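Local coordinates for synaptic vesicle membrane protein VAT-1 homolog-like (Homo sapiens, PDB 4A27) that probably acts as an oxidoreductase of the quinone oxidoreductase branch of the zinc-containing alcohol dehydrogenase family, at residues 178-183 with 188-193. Residues are numbered along the deposited sequence; the frame is centred on the assembly and turned at random.
Sequences FKHEAI and THLFDR
The short helix 180-183 packs against strand 189-192 where the backbones of His180 and Leu190 come closest, their CA atoms 7.2 Å apart, and the Leu190 side chain points across toward the helix. Its CD2 methyl lies over one face of the His180 imidazole in a CH-pi contact, 3.8 Å from the ring centroid and 27° off the normal. The approach is offset toward the CG-CD2 bond of the ring, so that the nearest pair is Leu190 CD2 and His180 CG at 3.5 Å. With its CG anti to the backbone N (chi1 -165°), Leu190 reaches across to the helix, and the same CD2 also meets Ile183 CG1 at 3.7 Å. One methyl thus touches both an aromatic face and an aliphatic branch one helical turn further on, while Leu190 CD1 extends to Ile183 CD1 at 4.0 Å. The contact illustrates how a beta-alpha-beta unit closes in a Rossmann-type domain: strand 170-175 leads into the helix, which returns the chain to 189-192, a parallel neighbour of 170-175 and an outermost strand of the six-stranded sheet. The imidazole is tied to that first strand as well, through a hydrogen bond between His180 NE2 and Ala175 O that probably limits its rotation. Beyond Leu190 the ring continues along the strand, its edge facing the backbone of Asp192, whose N lies near the ring plane 3.7 Å from His180 CE1. Phe191 turns its side chain away onto helix 197-204, but its carbonyl carbon still lies 3.6 Å from His180 CE1.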
loop_
_atom_site.group_PDB
_atom_site.type_symbol
_atom_site.label_atom_id
_atom_site.label_comp_id
_atom_site.label_asym_id
_atom_site.label_seq_id
_atom_site.Cartn_x
_atom_site.Cartn_y
_atom_site.Cartn_z
ATOM N N PHE A 178 -29.710 -2.182 15.210
ATOM C CA PHE A 178 -30.909 -2.710 14.516
ATOM C C PHE A 178 -30.561 -3.439 13.210
ATOM O O PHE A 178 -31.360 -4.215 12.710
ATOM C CB PHE A 178 -31.985 -1.627 14.269
ATOM C CG PHE A 178 -31.645 -0.621 13.189
ATOM C CD1 PHE A 178 -31.991 -0.859 11.864
ATOM C CD2 PHE A 178 -31.039 0.590 13.511
ATOM C CE1 PHE A 178 -31.685 0.079 10.863
ATOM C CE2 PHE A 178 -30.736 1.534 12.524
ATOM C CZ PHE A 178 -31.052 1.276 11.199
ATOM N N LYS A 179 -29.369 -3.215 12.665
ATOM C CA LYS A 179 -28.944 -3.950 11.478
ATOM C C LYS A 179 -28.298 -5.298 11.789
ATOM O O LYS A 179 -28.234 -6.144 10.890
ATOM C CB LYS A 179 -27.992 -3.115 10.618
ATOM C CG LYS A 179 -28.642 -1.869 10.013
ATOM C CD LYS A 179 -27.662 -1.101 9.148
ATOM C CE LYS A 179 -28.273 0.175 8.607
ATOM N NZ LYS A 179 -27.229 1.112 8.166
ATOM N N HIS A 180 -27.858 -5.503 13.044
ATOM C CA HIS A 180 -26.930 -6.592 13.393
ATOM C C HIS A 180 -27.485 -7.982 13.065
ATOM O O HIS A 180 -26.740 -8.831 12.578
ATOM C CB HIS A 180 -26.469 -6.513 14.868
ATOM C CG HIS A 180 -25.494 -5.392 15.155
ATOM N ND1 HIS A 180 -24.702 -5.348 16.291
ATOM C CD2 HIS A 180 -25.170 -4.287 14.427
ATOM C CE1 HIS A 180 -23.959 -4.248 16.263
ATOM N NE2 HIS A 180 -24.221 -3.590 15.138
ATOM N N GLU A 181 -28.777 -8.215 13.296
ATOM C CA GLU A 181 -29.359 -9.551 13.064
ATOM C C GLU A 181 -29.319 -9.887 11.574
ATOM O O GLU A 181 -29.063 -11.038 11.209
ATOM C CB GLU A 181 -30.806 -9.687 13.625
ATOM N N ALA A 182 -29.577 -8.888 10.726
ATOM C CA ALA A 182 -29.588 -9.080 9.271
ATOM C C ALA A 182 -28.186 -9.224 8.632
ATOM O O ALA A 182 -28.038 -9.909 7.611
ATOM C CB ALA A 182 -30.362 -7.944 8.587
ATOM N N ILE A 183 -27.165 -8.588 9.201
ATOM C CA ILE A 183 -25.816 -8.645 8.582
ATOM C C ILE A 183 -24.770 -9.436 9.379
ATOM O O ILE A 183 -23.645 -9.596 8.927
ATOM C CB ILE A 183 -25.287 -7.251 8.250
ATOM C CG1 ILE A 183 -24.942 -6.476 9.510
ATOM C CG2 ILE A 183 -26.317 -6.485 7.456
ATOM C CD1 ILE A 183 -24.282 -5.162 9.232
ATOM N N THR A 188 -17.022 -11.557 10.606
ATOM C CA THR A 188 -16.639 -12.462 11.700
ATOM C C THR A 188 -17.080 -11.931 13.067
ATOM O O THR A 188 -17.524 -12.696 13.937
ATOM C CB THR A 188 -15.123 -12.728 11.764
ATOM O OG1 THR A 188 -14.571 -12.843 10.441
ATOM C CG2 THR A 188 -14.836 -14.030 12.612
ATOM N N HIS A 189 -16.907 -10.627 13.258
ATOM C CA HIS A 189 -17.304 -9.944 14.482
ATOM C C HIS A 189 -17.920 -8.605 14.089
ATOM O O HIS A 189 -17.358 -7.887 13.273
ATOM C CB HIS A 189 -16.106 -9.701 15.408
ATOM C CG HIS A 189 -15.402 -10.959 15.799
ATOM N ND1 HIS A 189 -14.145 -11.284 15.338
ATOM C CD2 HIS A 189 -15.796 -11.992 16.583
ATOM C CE1 HIS A 189 -13.784 -12.454 15.837
ATOM N NE2 HIS A 189 -14.772 -12.910 16.587
ATOM N N LEU A 190 -19.046 -8.274 14.709
ATOM C CA LEU A 190 -19.802 -7.075 14.396
ATOM C C LEU A 190 -19.937 -6.217 15.647
ATOM O O LEU A 190 -20.270 -6.730 16.706
ATOM C CB LEU A 190 -21.191 -7.478 13.858
ATOM C CG LEU A 190 -22.027 -6.432 13.138
ATOM C CD1 LEU A 190 -21.333 -5.915 11.869
ATOM C CD2 LEU A 190 -23.437 -6.960 12.804
ATOM N N PHE A 191 -19.698 -4.913 15.514
ATOM C CA PHE A 191 -19.734 -4.008 16.650
ATOM C C PHE A 191 -20.646 -2.817 16.442
ATOM O O PHE A 191 -20.962 -2.409 15.316
ATOM C CB PHE A 191 -18.324 -3.531 16.997
ATOM C CG PHE A 191 -17.402 -4.643 17.346
ATOM C CD1 PHE A 191 -17.746 -5.561 18.334
ATOM C CD2 PHE A 191 -16.208 -4.807 16.679
ATOM C CE1 PHE A 191 -16.900 -6.611 18.657
ATOM C CE2 PHE A 191 -15.355 -5.856 17.005
ATOM C CZ PHE A 191 -15.702 -6.756 17.982
ATOM N N ASP A 192 -21.078 -2.265 17.562
ATOM C CA ASP A 192 -21.969 -1.147 17.549
ATOM C C ASP A 192 -21.159 0.052 17.185
ATOM O O ASP A 192 -20.125 0.345 17.794
ATOM C CB ASP A 192 -22.615 -0.946 18.912
ATOM C CG ASP A 192 -23.665 0.156 18.895
ATOM O OD1 ASP A 192 -23.448 1.205 18.235
ATOM O OD2 ASP A 192 -24.707 -0.036 19.536
ATOM N N ARG A 193 -21.662 0.729 16.165
ATOM C CA ARG A 193 -21.065 1.918 15.576
ATOM C C ARG A 193 -20.761 2.940 16.653
ATOM O O ARG A 193 -19.634 3.360 16.800
ATOM C CB ARG A 193 -22.088 2.475 14.581
ATOM C CG ARG A 193 -21.583 3.421 13.548
ATOM C CD ARG A 193 -22.620 3.529 12.424
ATOM N NE ARG A 193 -23.930 3.928 12.937
ATOM C CZ ARG A 193 -24.298 5.184 13.207
ATOM N NH1 ARG A 193 -23.455 6.199 12.999
ATOM N NH2 ARG A 193 -25.522 5.438 13.690
#